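Local atomic coordinates of cyclic GMP-AMP synthase-like receptor (Tribolium castaneum, PDB entry 7LT2), a protein that senses double-stranded RNA in the cytoplasm and, in response, joins ATP and GTP into cyclic GMP-AMP, a signal of innate immunity. Residues A[53-58]-A[69-74]; A[174-179]-A[193-198]. All blocks are in the same frame, centred on the assembly; numbering follows the deposited sequence.

How the interactions relate
Both interactions are buried and belong to one mixed sheet of the nucleotidyltransferase domain. They share no segment, but strand 70-77 of interaction 1 lies beside strand 188-200 of interaction 2, in parallel. Leu73 is probably hydrogen-bonded to Asp193 and to Val195 through backbone atoms. Interaction 1 lies nearer the centre of the chain. It is a regular antiparallel pairing with four direct backbone bonds and an aromatic and aliphatic face. Interaction 2 is less regular, with one direct backbone bond, two bridging waters and a hydroxyl-carboxylate bond. Together they bring Glu70, Asp72 and Asp193 close to one another, the probable ligands of the catalytic magnesium by similarity.

Interaction 1 of 2, residues A[53-58]-A[69-74]; sequences VFYGGS and EEFDLD
Asp74 O is met by two groups of segment 53-58. Phe54 N donates to Asp74 O at 2.9 Å. Val53 CA adds a weaker CA-H...O contact with Asp74 O at 3.3 Å. Asp74 N bonds back to Phe54 O. Gly56 and Asp72 exchange two more bonds, and the one from Gly56 N to Asp72 O is almost straight, with 176° at the hydrogen. These are two hydrogen-bonded pairs of an antiparallel sheet, and Tyr55 with Leu73 is the non-hydrogen-bonded pair between them.

On the Tyr55 face, Leu73 CD1 lies 3.5 Å from Tyr55 CE1, and the two side chains run alongside each other. Leu73 CD1 also packs on Val53 CB at 3.7 Å. Phe71 CE2 comes to 3.9 Å from Tyr55 CD1. With CG between its own N and carbonyl carbon (chi1 68°), the Phe71 side chain lies beside that of Tyr55 and points the same way.

On the other face, Phe54 and Asp74 lie side by side. Asp74 OD2 approaches the ring edge in plane, 3.6 Å from Phe54 CD2, and ring and carboxylate are nearly coplanar. The carboxylate also comes near Gly56, where no side chain intervenes.

Gly56-Gly57-Ser58 and Glu70-Phe71-Asp72 match the glycine-rich and acidic motifs of nucleotidyltransferases. By similarity, Ser58 and the latter three probably bind ATP, and Glu70 and Asp72 the catalytic magnesium.

Strand 188-200 flanks strand 70-77. Helix 245-251 covers Phe54 and Asp74 through Gln245, and its Arg249 bonds Tyr55 O. Helix 18-42 touches Tyr55 and Phe71, and Tyr60 of helix 58-61 stacks on Tyr55 and meets Phe71 edge-to-face.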
loop_
_atom_site.group_PDB
_atom_site.type_symbol
_atom_site.label_atom_id
_atom_site.label_comp_id
_atom_site.label_asym_id
_atom_site.label_seq_id
_atom_site.Cartn_x
_atom_site.Cartn_y
_atom_site.Cartn_z
ATOM N N VAL A 53 9.987 -3.555 -9.096
ATOM C CA VAL A 53 9.336 -3.395 -7.802
ATOM C C VAL A 53 8.311 -2.273 -7.902
ATOM O O VAL A 53 8.428 -1.358 -8.726
ATOM C CB VAL A 53 10.337 -3.113 -6.656
ATOM C CG1 VAL A 53 11.354 -4.243 -6.530
ATOM C CG2 VAL A 53 11.044 -1.759 -6.846
ATOM N N PHE A 54 7.290 -2.362 -7.052
ATOM C CA PHE A 54 6.319 -1.297 -6.855
ATOM C C PHE A 54 6.333 -0.939 -5.379
ATOM O O PHE A 54 6.307 -1.831 -4.525
ATOM C CB PHE A 54 4.914 -1.729 -7.294
ATOM C CG PHE A 54 3.850 -0.706 -7.017
ATOM C CD1 PHE A 54 3.650 0.363 -7.885
ATOM C CD2 PHE A 54 3.057 -0.801 -5.883
ATOM C CE1 PHE A 54 2.671 1.309 -7.629
ATOM C CE2 PHE A 54 2.078 0.146 -5.623
ATOM C CZ PHE A 54 1.888 1.200 -6.502
ATOM N N TYR A 55 6.390 0.356 -5.077
ATOM C CA TYR A 55 6.426 0.817 -3.693
ATOM C C TYR A 55 4.990 1.099 -3.260
ATOM O O TYR A 55 4.366 2.045 -3.742
ATOM C CB TYR A 55 7.314 2.051 -3.555
ATOM C CG TYR A 55 8.703 1.884 -4.144
ATOM C CD1 TYR A 55 9.634 1.035 -3.561
ATOM C CD2 TYR A 55 9.084 2.589 -5.277
ATOM C CE1 TYR A 55 10.914 0.885 -4.101
ATOM C CE2 TYR A 55 10.351 2.453 -5.821
ATOM C CZ TYR A 55 11.264 1.595 -5.235
ATOM O OH TYR A 55 12.523 1.461 -5.784
ATOM N N GLY A 56 4.458 0.257 -2.378
ATOM C CA GLY A 56 3.051 0.288 -2.026
ATOM C C GLY A 56 2.828 0.894 -0.654
ATOM O O GLY A 56 3.668 0.768 0.237
ATOM N N GLY A 57 1.686 1.548 -0.487
ATOM C CA GLY A 57 1.259 2.020 0.818
ATOM C C GLY A 57 0.957 3.507 0.811
ATOM O O GLY A 57 1.166 4.215 -0.165
ATOM N N SER A 58 0.447 3.967 1.959
ATOM C CA SER A 58 0.006 5.358 2.053
ATOM C C SER A 58 1.172 6.339 1.961
ATOM O O SER A 58 1.010 7.445 1.426
ATOM C CB SER A 58 -0.783 5.575 3.350
ATOM O OG SER A 58 0.035 5.404 4.494
ATOM N N GLU A 69 5.976 5.077 8.858
ATOM C CA GLU A 69 6.548 3.996 9.650
ATOM C C GLU A 69 6.866 2.753 8.828
ATOM O O GLU A 69 7.808 2.027 9.164
ATOM C CB GLU A 69 5.608 3.639 10.802
ATOM C CG GLU A 69 5.695 4.638 11.945
ATOM C CD GLU A 69 4.523 4.556 12.894
ATOM O OE1 GLU A 69 3.433 4.131 12.460
ATOM O OE2 GLU A 69 4.694 4.923 14.076
ATOM N N GLU A 70 6.113 2.499 7.757
ATOM C CA GLU A 70 6.342 1.293 6.965
ATOM C C GLU A 70 5.799 1.479 5.556
ATOM O O GLU A 70 4.954 2.339 5.305
ATOM C CB GLU A 70 5.685 0.069 7.611
ATOM C CG GLU A 70 4.178 0.202 7.766
ATOM C CD GLU A 70 3.524 -1.088 8.212
ATOM O OE1 GLU A 70 3.863 -2.151 7.648
ATOM O OE2 GLU A 70 2.670 -1.037 9.121
ATOM N N PHE A 71 6.298 0.652 4.636
ATOM C CA PHE A 71 5.656 0.470 3.341
ATOM C C PHE A 71 5.960 -0.934 2.837
ATOM O O PHE A 71 6.748 -1.677 3.430
ATOM C CB PHE A 71 6.076 1.543 2.315
ATOM C CG PHE A 71 7.515 1.469 1.872
ATOM C CD1 PHE A 71 8.504 2.134 2.577
ATOM C CD2 PHE A 71 7.867 0.781 0.721
ATOM C CE1 PHE A 71 9.825 2.094 2.160
ATOM C CE2 PHE A 71 9.189 0.732 0.299
ATOM C CZ PHE A 71 10.168 1.389 1.023
ATOM N N ASP A 72 5.297 -1.297 1.744
ATOM C CA ASP A 72 5.450 -2.605 1.117
ATOM C C ASP A 72 6.342 -2.505 -0.112
ATOM O O ASP A 72 6.082 -1.697 -1.009
ATOM C CB ASP A 72 4.095 -3.175 0.695
ATOM C CG ASP A 72 3.311 -3.755 1.847
ATOM O OD1 ASP A 72 3.812 -3.750 2.995
ATOM O OD2 ASP A 72 2.180 -4.218 1.589
ATOM N N LEU A 73 7.368 -3.348 -0.172
ATOM C CA LEU A 73 8.096 -3.556 -1.419
ATOM C C LEU A 73 7.413 -4.700 -2.155
ATOM O O LEU A 73 7.625 -5.872 -1.836
ATOM C CB LEU A 73 9.569 -3.861 -1.169
ATOM C CG LEU A 73 10.396 -3.879 -2.463
ATOM C CD1 LEU A 73 10.480 -2.476 -3.047
ATOM C CD2 LEU A 73 11.778 -4.446 -2.196
ATOM N N ASP A 74 6.570 -4.359 -3.127
ATOM C CA ASP A 74 5.919 -5.363 -3.962
ATOM C C ASP A 74 6.910 -5.786 -5.037
ATOM O O ASP A 74 7.174 -5.045 -5.990
ATOM C CB ASP A 74 4.629 -4.814 -4.559
ATOM C CG ASP A 74 3.549 -4.615 -3.519
ATOM O OD1 ASP A 74 3.507 -5.392 -2.536
ATOM O OD2 ASP A 74 2.750 -3.672 -3.671
#

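Interaction 2 of 2, residues A[174-179]-A[193-198]; sequences GPAMTL and DLVACF
Asp193 and Thr178 face each other in a beta hairpin, strands 177-183 and 188-200, of the nucleotidyltransferase domain. They form a non-hydrogen-bonded antiparallel pair. Thr178 OG1 donates a short hydrogen bond of 2.6 Å to Asp193 OD1, arriving from above the carboxylate plane, 40° out of it. This ties down one oxygen of a residue that by similarity probably binds GTP and the catalytic magnesium. Asp193 OD2 takes a weak bond from a water that accepts from Ala176 N. Asp72 of the neighbouring strand 70-77 touches the Asp193 side chain as well.

Met177 O receives both Asp193 CA, in a CA-H...O contact of 3.3 Å, and Leu194 N. The latter is the direct backbone hydrogen bond, 2.9 Å long from Leu194 N to Met177 O. Past it the strands separate. A second water fills in, donating to Leu194 O at 2.8 Å and accepting from Met177 N. Ala176 CB also comes within 3.2 Å of Leu194 O.

The Leu194 side chain lies on the other face of the sheet. With CG anti to its carbonyl carbon (chi1 -49°), its end turns back toward segment 174-179, where Leu194 CD1 meets Leu179 CG at 3.8 Å. The two leucines cross at about a right angle, and Val142 of helix 131-147 packs on Leu194 too. At Val195 the contact fades to one methyl pair, Val195 CG2 and Ala176 CB, 4.1 Å apart.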
loop_
_atom_site.group_PDB
_atom_site.type_symbol
_atom_site.label_atom_id
_atom_site.label_comp_id
_atom_site.label_asym_id
_atom_site.label_seq_id
_atom_site.Cartn_x
_atom_site.Cartn_y
_atom_site.Cartn_z
ATOM N N GLY A 174 4.430 -11.410 9.915
ATOM C CA GLY A 174 3.320 -11.695 9.047
ATOM C C GLY A 174 3.782 -12.552 7.891
ATOM O O GLY A 174 4.850 -13.171 7.937
ATOM N N PRO A 175 2.983 -12.604 6.827
ATOM C CA PRO A 175 3.350 -13.451 5.684
ATOM C C PRO A 175 4.672 -13.061 5.049
ATOM O O PRO A 175 5.393 -13.933 4.551
ATOM C CB PRO A 175 2.177 -13.253 4.713
ATOM C CG PRO A 175 1.043 -12.774 5.572
ATOM C CD PRO A 175 1.680 -11.945 6.640
ATOM N N ALA A 176 5.021 -11.781 5.061
ATOM C CA ALA A 176 6.243 -11.305 4.438
ATOM C C ALA A 176 7.271 -10.919 5.493
ATOM O O ALA A 176 6.926 -10.449 6.581
ATOM C CB ALA A 176 5.957 -10.107 3.523
ATOM N N MET A 177 8.541 -11.142 5.163
ATOM C CA MET A 177 9.635 -10.650 5.988
ATOM C C MET A 177 9.595 -9.132 6.055
ATOM O O MET A 177 9.248 -8.465 5.079
ATOM C CB MET A 177 10.980 -11.093 5.410
ATOM C CG MET A 177 11.188 -12.589 5.390
ATOM S SD MET A 177 11.420 -13.194 7.063
ATOM C CE MET A 177 12.720 -12.101 7.640
ATOM N N THR A 178 9.959 -8.586 7.212
ATOM C CA THR A 178 10.118 -7.148 7.392
ATOM C C THR A 178 11.596 -6.809 7.520
ATOM O O THR A 178 12.322 -7.458 8.279
ATOM C CB THR A 178 9.370 -6.656 8.637
ATOM O OG1 THR A 178 7.964 -6.906 8.492
ATOM C CG2 THR A 178 9.609 -5.153 8.865
ATOM N N LEU A 179 12.038 -5.798 6.780
ATOM C CA LEU A 179 13.347 -5.192 6.991
ATOM C C LEU A 179 13.163 -3.864 7.713
ATOM O O LEU A 179 12.510 -2.956 7.190
ATOM C CB LEU A 179 14.080 -4.964 5.669
ATOM C CG LEU A 179 14.351 -6.176 4.776
ATOM C CD1 LEU A 179 15.241 -5.779 3.583
ATOM C CD2 LEU A 179 14.969 -7.328 5.549
ATOM N N ASP A 193 8.168 -4.302 4.144
ATOM C CA ASP A 193 7.754 -5.690 3.972
ATOM C C ASP A 193 8.059 -6.150 2.550
ATOM O O ASP A 193 7.752 -5.449 1.581
ATOM C CB ASP A 193 6.265 -5.859 4.281
ATOM C CG ASP A 193 5.973 -5.862 5.772
ATOM O OD1 ASP A 193 6.893 -5.574 6.569
ATOM O OD2 ASP A 193 4.817 -6.154 6.145
ATOM N N LEU A 194 8.653 -7.336 2.425
ATOM C CA LEU A 194 9.108 -7.846 1.130
ATOM C C LEU A 194 8.058 -8.828 0.622
ATOM O O LEU A 194 8.015 -9.981 1.049
ATOM C CB LEU A 194 10.480 -8.492 1.266
ATOM C CG LEU A 194 11.537 -7.664 2.002
ATOM C CD1 LEU A 194 12.829 -8.461 2.146
ATOM C CD2 LEU A 194 11.793 -6.346 1.290
ATOM N N VAL A 195 7.208 -8.362 -0.290
ATOM C CA VAL A 195 6.000 -9.075 -0.702
ATOM C C VAL A 195 6.201 -9.627 -2.111
ATOM O O VAL A 195 6.347 -8.862 -3.072
ATOM C CB VAL A 195 4.770 -8.156 -0.652
ATOM C CG1 VAL A 195 3.508 -8.933 -0.986
ATOM C CG2 VAL A 195 4.664 -7.474 0.716
ATOM N N ALA A 196 6.161 -10.956 -2.240
ATOM C CA ALA A 196 6.311 -11.609 -3.536
ATOM C C ALA A 196 4.995 -11.552 -4.305
ATOM O O ALA A 196 3.989 -12.112 -3.858
ATOM C CB ALA A 196 6.752 -13.058 -3.342
ATOM N N CYS A 197 5.009 -10.899 -5.467
ATOM C CA CYS A 197 3.823 -10.715 -6.293
ATOM C C CYS A 197 4.089 -11.219 -7.708
ATOM O O CYS A 197 5.235 -11.417 -8.112
ATOM C CB CYS A 197 3.410 -9.245 -6.361
ATOM S SG CYS A 197 3.224 -8.432 -4.749
ATOM N N PHE A 198 3.013 -11.410 -8.470
ATOM C CA PHE A 198 3.114 -11.783 -9.877
ATOM C C PHE A 198 2.404 -10.742 -10.732
ATOM O O PHE A 198 1.249 -10.398 -10.461
ATOM C CB PHE A 198 2.541 -13.181 -10.126
ATOM C CG PHE A 198 3.462 -14.281 -9.684
ATOM C CD1 PHE A 198 4.432 -14.777 -10.541
ATOM C CD2 PHE A 198 3.377 -14.799 -8.405
ATOM C CE1 PHE A 198 5.288 -15.787 -10.130
ATOM C CE2 PHE A 198 4.231 -15.801 -7.991
ATOM C CZ PHE A 198 5.186 -16.295 -8.851
HETATM O O HOH W 1 3.652 -9.242 6.170
HETATM O O HOH W 2 9.294 -12.029 2.525
#